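Local structure of ATP-dependent 6-phosphofructokinase isozyme 2 (Escherichia coli, 3UMO) at residues S12-T17 against R90-V95; A16-Q21 against H96-G101. The protein catalyses the ATP-dependent phosphorylation of fructose 6-phosphate to fructose 1,6-bisphosphate, the first committing step of glycolysis, and works as a homodimer of the ribokinase-like PfkB family. One frame throughout, in Å; residues are numbered along the deposited sequence.

Contact 1 (S12-T17 against R90-V95); sequences SLDSAT and RQNLHV
D14 and N92 both set CG opposite their own carbonyl carbon (chi1 -64° and -66°), which lays the two side chains alongside each other, carboxylate and amide planes 26° apart. D14 OD1 is gripped from both faces: S12 OG donates at 2.7 Å on the syn side, and the backbone N of N92 reaches it from the anti side at 3.3 Å. Water 1 joins D14 OD2 to N92 ND2, while N92 OD1 takes the N-H of M108. On the opposite face of the pair, Q91 runs extended beside L13 and NE2 donates to L13 O over 3.0 Å, from above the carbonyl plane; L13 and Q91 also pack on W88 of the second subunit. Further along, the strands settle into regular parallel pairing, H94 N meeting S15 O at 2.8 Å and nearly straight. L93 CD1 lies 3.8 Å from S15 CB, and L93 packs on L93 of the second subunit. With an alanine at D14, the S12 hydroxyl and the N92 backbone N-H would probably lose the acceptor they share, and water 1 its carboxylate mate, leaving N92 ND2 less firmly placed. Since S12 to D14 and R90 to N92 are substrate-binding residues, this polar network is consistent with a pre-organised sugar-phosphate site.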
ATOM      1  N   SER A  12       4.378 -24.762  12.046  1.00 23.91           N
ATOM      2  CA  SER A  12       4.940 -23.502  12.498  1.00 26.41           C
ATOM      3  C   SER A  12       4.320 -23.042  13.804  1.00 22.75           C
ATOM      4  O   SER A  12       3.215 -23.459  14.163  1.00 25.57           O
ATOM      5  CB  SER A  12       4.786 -22.416  11.426  1.00 29.81           C
ATOM      6  OG  SER A  12       3.427 -22.201  11.101  1.00 26.96           O
ATOM      7  N   LEU A  13       5.056 -22.195  14.518  1.00 22.26           N
ATOM      8  CA  LEU A  13       4.506 -21.475  15.656  1.00 23.57           C
ATOM      9  C   LEU A  13       4.275 -20.054  15.176  1.00 25.97           C
ATOM     10  O   LEU A  13       5.220 -19.277  15.037  1.00 28.07           O
ATOM     11  CB  LEU A  13       5.476 -21.470  16.840  1.00 26.16           C
ATOM     12  CG  LEU A  13       4.962 -20.726  18.078  1.00 26.02           C
ATOM     13  CD1 LEU A  13       3.814 -21.502  18.698  1.00 26.61           C
ATOM     14  CD2 LEU A  13       6.080 -20.517  19.094  1.00 26.32           C
ATOM     15  N   ASP A  14       3.024 -19.716  14.897  1.00 23.46           N
ATOM     16  CA  ASP A  14       2.730 -18.433  14.277  1.00 24.02           C
ATOM     17  C   ASP A  14       2.553 -17.331  15.310  1.00 25.94           C
ATOM     18  O   ASP A  14       2.022 -17.558  16.399  1.00 29.01           O
ATOM     19  CB  ASP A  14       1.495 -18.533  13.372  1.00 24.67           C
ATOM     20  CG  ASP A  14       1.713 -19.460  12.192  1.00 32.05           C
ATOM     21  OD1 ASP A  14       2.887 -19.704  11.837  1.00 29.53           O
ATOM     22  OD2 ASP A  14       0.714 -19.941  11.618  1.00 30.21           O
ATOM     23  N   SER A  15       3.022 -16.140  14.963  1.00 22.39           N
ATOM     24  CA  SER A  15       2.845 -14.970  15.810  1.00 23.36           C
ATOM     25  C   SER A  15       1.775 -14.090  15.196  1.00 21.86           C
ATOM     26  O   SER A  15       1.844 -13.765  14.016  1.00 22.46           O
ATOM     27  CB  SER A  15       4.145 -14.170  15.912  1.00 30.39           C
ATOM     28  OG  SER A  15       5.124 -14.857  16.665  1.00 35.50           O
ATOM     29  N   ALA A  16       0.781 -13.710  15.990  1.00 19.54           N
ATOM     30  CA  ALA A  16      -0.209 -12.740  15.537  1.00 21.36           C
ATOM     31  C   ALA A  16       0.016 -11.442  16.298  1.00 23.53           C
ATOM     32  O   ALA A  16      -0.026 -11.415  17.532  1.00 24.16           O
ATOM     33  CB  ALA A  16      -1.621 -13.251  15.771  1.00 23.49           C
ATOM     34  N   THR A  17       0.267 -10.368  15.559  1.00 19.39           N
ATOM     35  CA  THR A  17       0.540  -9.083  16.184  1.00 20.77           C
ATOM     36  C   THR A  17      -0.307  -7.969  15.580  1.00 21.22           C
ATOM     37  O   THR A  17      -0.927  -8.144  14.519  1.00 21.33           O
ATOM     38  CB  THR A  17       2.034  -8.720  16.079  1.00 24.37           C
ATOM     39  OG1 THR A  17       2.286  -7.518  16.814  1.00 24.53           O
ATOM     40  CG2 THR A  17       2.445  -8.521  14.621  1.00 21.02           C
ATOM     41  N   ARG A  90       9.844 -23.177  13.019  1.00 22.37           N
ATOM     42  CA  ARG A  90       9.845 -21.835  12.437  1.00 21.38           C
ATOM     43  C   ARG A  90       8.546 -21.081  12.704  1.00 26.55           C
ATOM     44  O   ARG A  90       7.537 -21.677  13.084  1.00 25.06           O
ATOM     45  CB  ARG A  90      10.112 -21.905  10.929  1.00 27.17           C
ATOM     46  CG  ARG A  90      11.511 -22.375  10.561  1.00 22.21           C
ATOM     47  CD  ARG A  90      12.575 -21.450  11.137  1.00 25.06           C
ATOM     48  NE  ARG A  90      13.886 -21.652  10.519  1.00 28.64           N
ATOM     49  CZ  ARG A  90      14.861 -22.392  11.041  1.00 30.26           C
ATOM     50  NH1 ARG A  90      16.019 -22.508  10.402  1.00 32.78           N
ATOM     51  NH2 ARG A  90      14.681 -23.016  12.199  1.00 32.78           N
ATOM     52  N   GLN A  91       8.583 -19.767  12.497  1.00 22.63           N
ATOM     53  CA  GLN A  91       7.455 -18.898  12.814  1.00 27.39           C
ATOM     54  C   GLN A  91       6.991 -18.095  11.606  1.00 28.17           C
ATOM     55  O   GLN A  91       7.806 -17.456  10.931  1.00 30.62           O
ATOM     56  CB  GLN A  91       7.847 -17.911  13.912  1.00 28.32           C
ATOM     57  CG  GLN A  91       8.414 -18.535  15.181  1.00 35.70           C
ATOM     58  CD  GLN A  91       8.151 -17.669  16.403  1.00 44.73           C
ATOM     59  OE1 GLN A  91       9.071 -17.295  17.128  1.00 49.35           O
ATOM     60  NE2 GLN A  91       6.880 -17.341  16.632  1.00 49.12           N
ATOM     61  N   ASN A  92       5.687 -18.123  11.332  1.00 18.82           N
ATOM     62  CA  ASN A  92       5.110 -17.195  10.362  1.00 18.93           C
ATOM     63  C   ASN A  92       4.498 -16.009  11.099  1.00 25.30           C
ATOM     64  O   ASN A  92       4.245 -16.087  12.302  1.00 24.43           O
ATOM     65  CB  ASN A  92       4.070 -17.881   9.469  1.00 21.92           C
ATOM     66  CG  ASN A  92       4.684 -18.922   8.569  1.00 23.55           C
ATOM     67  OD1 ASN A  92       5.848 -18.809   8.188  1.00 23.34           O
ATOM     68  ND2 ASN A  92       3.914 -19.950   8.232  1.00 27.77           N
ATOM     69  N   LEU A  93       4.274 -14.912  10.385  1.00 21.79           N
ATOM     70  CA  LEU A  93       3.788 -13.695  11.026  1.00 22.28           C
ATOM     71  C   LEU A  93       2.478 -13.205  10.429  1.00 23.68           C
ATOM     72  O   LEU A  93       2.369 -13.014   9.212  1.00 21.02           O
ATOM     73  CB  LEU A  93       4.837 -12.581  10.950  1.00 19.32           C
ATOM     74  CG  LEU A  93       4.486 -11.291  11.704  1.00 27.71           C
ATOM     75  CD1 LEU A  93       4.365 -11.544  13.201  1.00 26.52           C
ATOM     76  CD2 LEU A  93       5.492 -10.173  11.421  1.00 23.75           C
ATOM     77  N   HIS A  94       1.497 -12.989  11.306  1.00 18.13           N
ATOM     78  CA  HIS A  94       0.203 -12.431  10.939  1.00 18.96           C
ATOM     79  C   HIS A  94       0.133 -11.035  11.536  1.00 18.84           C
ATOM     80  O   HIS A  94       0.239 -10.871  12.752  1.00 23.17           O
ATOM     81  CB  HIS A  94      -0.921 -13.303  11.514  1.00 23.58           C
ATOM     82  CG  HIS A  94      -2.303 -12.789  11.242  1.00 28.97           C
ATOM     83  ND1 HIS A  94      -2.899 -11.811  12.013  1.00 30.44           N
ATOM     84  CD2 HIS A  94      -3.213 -13.134  10.303  1.00 28.25           C
ATOM     85  CE1 HIS A  94      -4.114 -11.569  11.547  1.00 27.69           C
ATOM     86  NE2 HIS A  94      -4.327 -12.360  10.511  1.00 27.95           N
ATOM     87  N   VAL A  95      -0.040 -10.024  10.690  1.00 18.75           N
ATOM     88  CA  VAL A  95      -0.104  -8.649  11.178  1.00 18.85           C
ATOM     89  C   VAL A  95      -1.463  -8.017  10.913  1.00 20.90           C
ATOM     90  O   VAL A  95      -1.890  -7.900   9.763  1.00 20.97           O
ATOM     91  CB  VAL A  95       0.967  -7.761  10.512  1.00 20.58           C
ATOM     92  CG1 VAL A  95       0.939  -6.350  11.109  1.00 25.53           C
ATOM     93  CG2 VAL A  95       2.342  -8.379  10.650  1.00 19.28           C
TER
HETATM   94  O   HOH W   1       1.012 -20.426   9.045  1.00 44.29           O
HETATM   95  O   HOH W   2      -2.775 -10.316  14.248  1.00 27.98           O

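Contact 2 (A16-Q21 against H96-G101); sequences ATITPQ and HVEASG
H96 is held through both backbone polar atoms: its N donates to T17 O at 2.9 Å, nearly straight, and its O accepts from T19 N at 3.0 Å. E98 N then donates to T19 O at 2.9 Å, and one residue on, A99 N reaches P20 O at 3.0 Å along a more bent path (150°), so pairing persists after both chains have left regular strand. This is the outer end of the parallel pair 12-19 and 93-97, the central strands of the four-stranded lid that PfkB kinases carry beside their large α/β domain. Beyond E98 the chain turns back, G101 N bonding to V97 O, toward the antiparallel strand 103-107. On the buried face V97 CG1, opposite its backbone N (chi1 -174°), fits against Q21 CA at 3.7 Å and against P20 O; T19 OG1 is bonded to R29 O. Q21 bends at its second torsion (chi2 -85°), bringing the amide against A99 CB, with NE2 3.3 Å away. That NE2 donates to A99 O of the third subunit, and the reciprocal bond runs from Q21 of that subunit to A99 O here.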
ATOM      1  N   ALA A  16       0.781 -13.710  15.990  1.00 19.54           N
ATOM      2  CA  ALA A  16      -0.209 -12.740  15.537  1.00 21.36           C
ATOM      3  C   ALA A  16       0.016 -11.442  16.298  1.00 23.53           C
ATOM      4  O   ALA A  16      -0.026 -11.415  17.532  1.00 24.16           O
ATOM      5  CB  ALA A  16      -1.621 -13.251  15.771  1.00 23.49           C
ATOM      6  N   THR A  17       0.267 -10.368  15.559  1.00 19.39           N
ATOM      7  CA  THR A  17       0.540  -9.083  16.184  1.00 20.77           C
ATOM      8  C   THR A  17      -0.307  -7.969  15.580  1.00 21.22           C
ATOM      9  O   THR A  17      -0.927  -8.144  14.519  1.00 21.33           O
ATOM     10  CB  THR A  17       2.034  -8.720  16.079  1.00 24.37           C
ATOM     11  OG1 THR A  17       2.286  -7.518  16.814  1.00 24.53           O
ATOM     12  CG2 THR A  17       2.445  -8.521  14.621  1.00 21.02           C
ATOM     13  N   ILE A  18      -0.323  -6.825  16.260  1.00 18.28           N
ATOM     14  CA  ILE A  18      -1.135  -5.684  15.861  1.00 18.35           C
ATOM     15  C   ILE A  18      -0.250  -4.447  15.728  1.00 17.20           C
ATOM     16  O   ILE A  18       0.666  -4.243  16.528  1.00 20.93           O
ATOM     17  CB  ILE A  18      -2.245  -5.417  16.907  1.00 21.34           C
ATOM     18  CG1 ILE A  18      -3.178  -6.630  17.015  1.00 24.21           C
ATOM     19  CG2 ILE A  18      -3.047  -4.192  16.547  1.00 25.94           C
ATOM     20  CD1 ILE A  18      -4.099  -6.585  18.237  1.00 27.38           C
ATOM     21  N   THR A  19      -0.521  -3.629  14.714  1.00 22.21           N
ATOM     22  CA  THR A  19       0.193  -2.363  14.540  1.00 28.50           C
ATOM     23  C   THR A  19      -0.796  -1.318  13.995  1.00 26.25           C
ATOM     24  O   THR A  19      -1.773  -1.675  13.341  1.00 19.93           O
ATOM     25  CB  THR A  19       1.445  -2.556  13.631  1.00 21.61           C
ATOM     26  OG1 THR A  19       2.356  -1.457  13.802  1.00 25.19           O
ATOM     27  CG2 THR A  19       1.048  -2.683  12.168  1.00 23.02           C
ATOM     28  N   PRO A  20      -0.584  -0.027  14.302  1.00 20.92           N
ATOM     29  CA  PRO A  20      -1.603   0.956  13.896  1.00 21.25           C
ATOM     30  C   PRO A  20      -1.667   1.214  12.395  1.00 23.08           C
ATOM     31  O   PRO A  20      -2.759   1.345  11.842  1.00 23.39           O
ATOM     32  CB  PRO A  20      -1.164   2.238  14.622  1.00 27.26           C
ATOM     33  CG  PRO A  20      -0.330   1.762  15.762  1.00 33.13           C
ATOM     34  CD  PRO A  20       0.391   0.551  15.242  1.00 26.47           C
ATOM     35  N   GLN A  21      -0.516   1.294  11.743  1.00 20.84           N
ATOM     36  CA  GLN A  21      -0.479   1.617  10.323  1.00 24.65           C
ATOM     37  C   GLN A  21       0.533   0.720   9.629  1.00 20.37           C
ATOM     38  O   GLN A  21       1.406   0.135  10.276  1.00 22.96           O
ATOM     39  CB  GLN A  21      -0.097   3.093  10.117  1.00 24.13           C
ATOM     40  CG  GLN A  21      -1.001   4.107  10.827  1.00 25.91           C
ATOM     41  CD  GLN A  21      -2.240   4.463  10.026  1.00 26.85           C
ATOM     42  OE1 GLN A  21      -2.395   4.038   8.879  1.00 32.22           O
ATOM     43  NE2 GLN A  21      -3.135   5.249  10.627  1.00 28.05           N
ATOM     44  N   HIS A  96      -2.141  -7.594  11.975  1.00 19.89           N
ATOM     45  CA  HIS A  96      -3.379  -6.843  11.815  1.00 20.96           C
ATOM     46  C   HIS A  96      -3.085  -5.345  11.850  1.00 25.07           C
ATOM     47  O   HIS A  96      -2.432  -4.860  12.773  1.00 24.71           O
ATOM     48  CB  HIS A  96      -4.365  -7.183  12.922  1.00 24.17           C
ATOM     49  CG  HIS A  96      -5.667  -6.459  12.794  1.00 27.77           C
ATOM     50  ND1 HIS A  96      -6.701  -6.933  12.014  1.00 31.90           N
ATOM     51  CD2 HIS A  96      -6.089  -5.282  13.307  1.00 27.62           C
ATOM     52  CE1 HIS A  96      -7.717  -6.085  12.075  1.00 33.97           C
ATOM     53  NE2 HIS A  96      -7.365  -5.073  12.851  1.00 30.01           N
ATOM     54  N   VAL A  97      -3.553  -4.615  10.838  1.00 22.12           N
ATOM     55  CA  VAL A  97      -3.384  -3.166  10.800  1.00 24.28           C
ATOM     56  C   VAL A  97      -4.661  -2.482  11.293  1.00 23.13           C
ATOM     57  O   VAL A  97      -5.716  -2.576  10.662  1.00 23.36           O
ATOM     58  CB  VAL A  97      -3.000  -2.670   9.391  1.00 27.23           C
ATOM     59  CG1 VAL A  97      -2.699  -1.186   9.435  1.00 22.96           C
ATOM     60  CG2 VAL A  97      -1.792  -3.443   8.868  1.00 25.00           C
ATOM     61  N   GLU A  98      -4.561  -1.785  12.424  1.00 23.21           N
ATOM     62  CA  GLU A  98      -5.744  -1.212  13.064  0.54 26.22           C
ATOM     63  C   GLU A  98      -6.461  -0.166  12.209  1.00 26.75           C
ATOM     64  O   GLU A  98      -7.691  -0.138  12.173  1.00 29.77           O
ATOM     65  CB  GLU A  98      -5.402  -0.622  14.438  0.54 26.11           C
ATOM     66  CG  GLU A  98      -6.529  -0.743  15.472  0.54 40.74           C
ATOM     67  CD  GLU A  98      -6.522  -2.084  16.197  0.54 47.43           C
ATOM     68  OE1 GLU A  98      -6.999  -3.083  15.620  0.54 37.76           O
ATOM     69  OE2 GLU A  98      -6.034  -2.136  17.348  0.54 50.56           O
ATOM     70  N   ALA A  99      -5.706   0.674  11.511  1.00 23.98           N
ATOM     71  CA  ALA A  99      -6.320   1.772  10.757  1.00 25.61           C
ATOM     72  C   ALA A  99      -7.197   1.312   9.583  1.00 24.74           C
ATOM     73  O   ALA A  99      -8.186   1.966   9.241  1.00 26.55           O
ATOM     74  CB  ALA A  99      -5.261   2.746  10.286  1.00 32.88           C
ATOM     75  N   SER A 100      -6.838   0.191   8.974  1.00 26.14           N
ATOM     76  CA  SER A 100      -7.543  -0.291   7.787  1.00 30.49           C
ATOM     77  C   SER A 100      -8.362  -1.549   8.054  1.00 31.04           C
ATOM     78  O   SER A 100      -9.268  -1.884   7.287  1.00 33.94           O
ATOM     79  CB  SER A 100      -6.530  -0.595   6.689  1.00 31.28           C
ATOM     80  OG  SER A 100      -5.627  -1.586   7.130  1.00 28.15           O
ATOM     81  N   GLY A 101      -8.027  -2.261   9.126  1.00 29.42           N
ATOM     82  CA  GLY A 101      -8.677  -3.524   9.435  1.00 29.46           C
ATOM     83  C   GLY A 101      -8.132  -4.669   8.595  1.00 26.85           C
ATOM     84  O   GLY A 101      -8.642  -5.795   8.648  1.00 27.99           O
TER

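How the contacts relate
Both contacts join strands 12-19 and 93-97 of the lid sheet and share A16 and T17; V95 CG1 of contact 1 packs on T19 CG2 of contact 2 at 3.8 Å, which carries the face of T17, T19 and V95 through the boundary. Contact 1 is the more enclosed, its centre about 17 Å from the centre of the chain, whereas contact 2 lies about 26 Å out and includes several exposed residues. Their chemistry differs accordingly: contact 1 adds side-chain carboxylate, amide and hydroxyl bonds to its backbone pairing, whereas every hydrogen bond between the segments of contact 2 is backbone to backbone. Contact 1 faces the second subunit, and the tip of contact 2 meets the third.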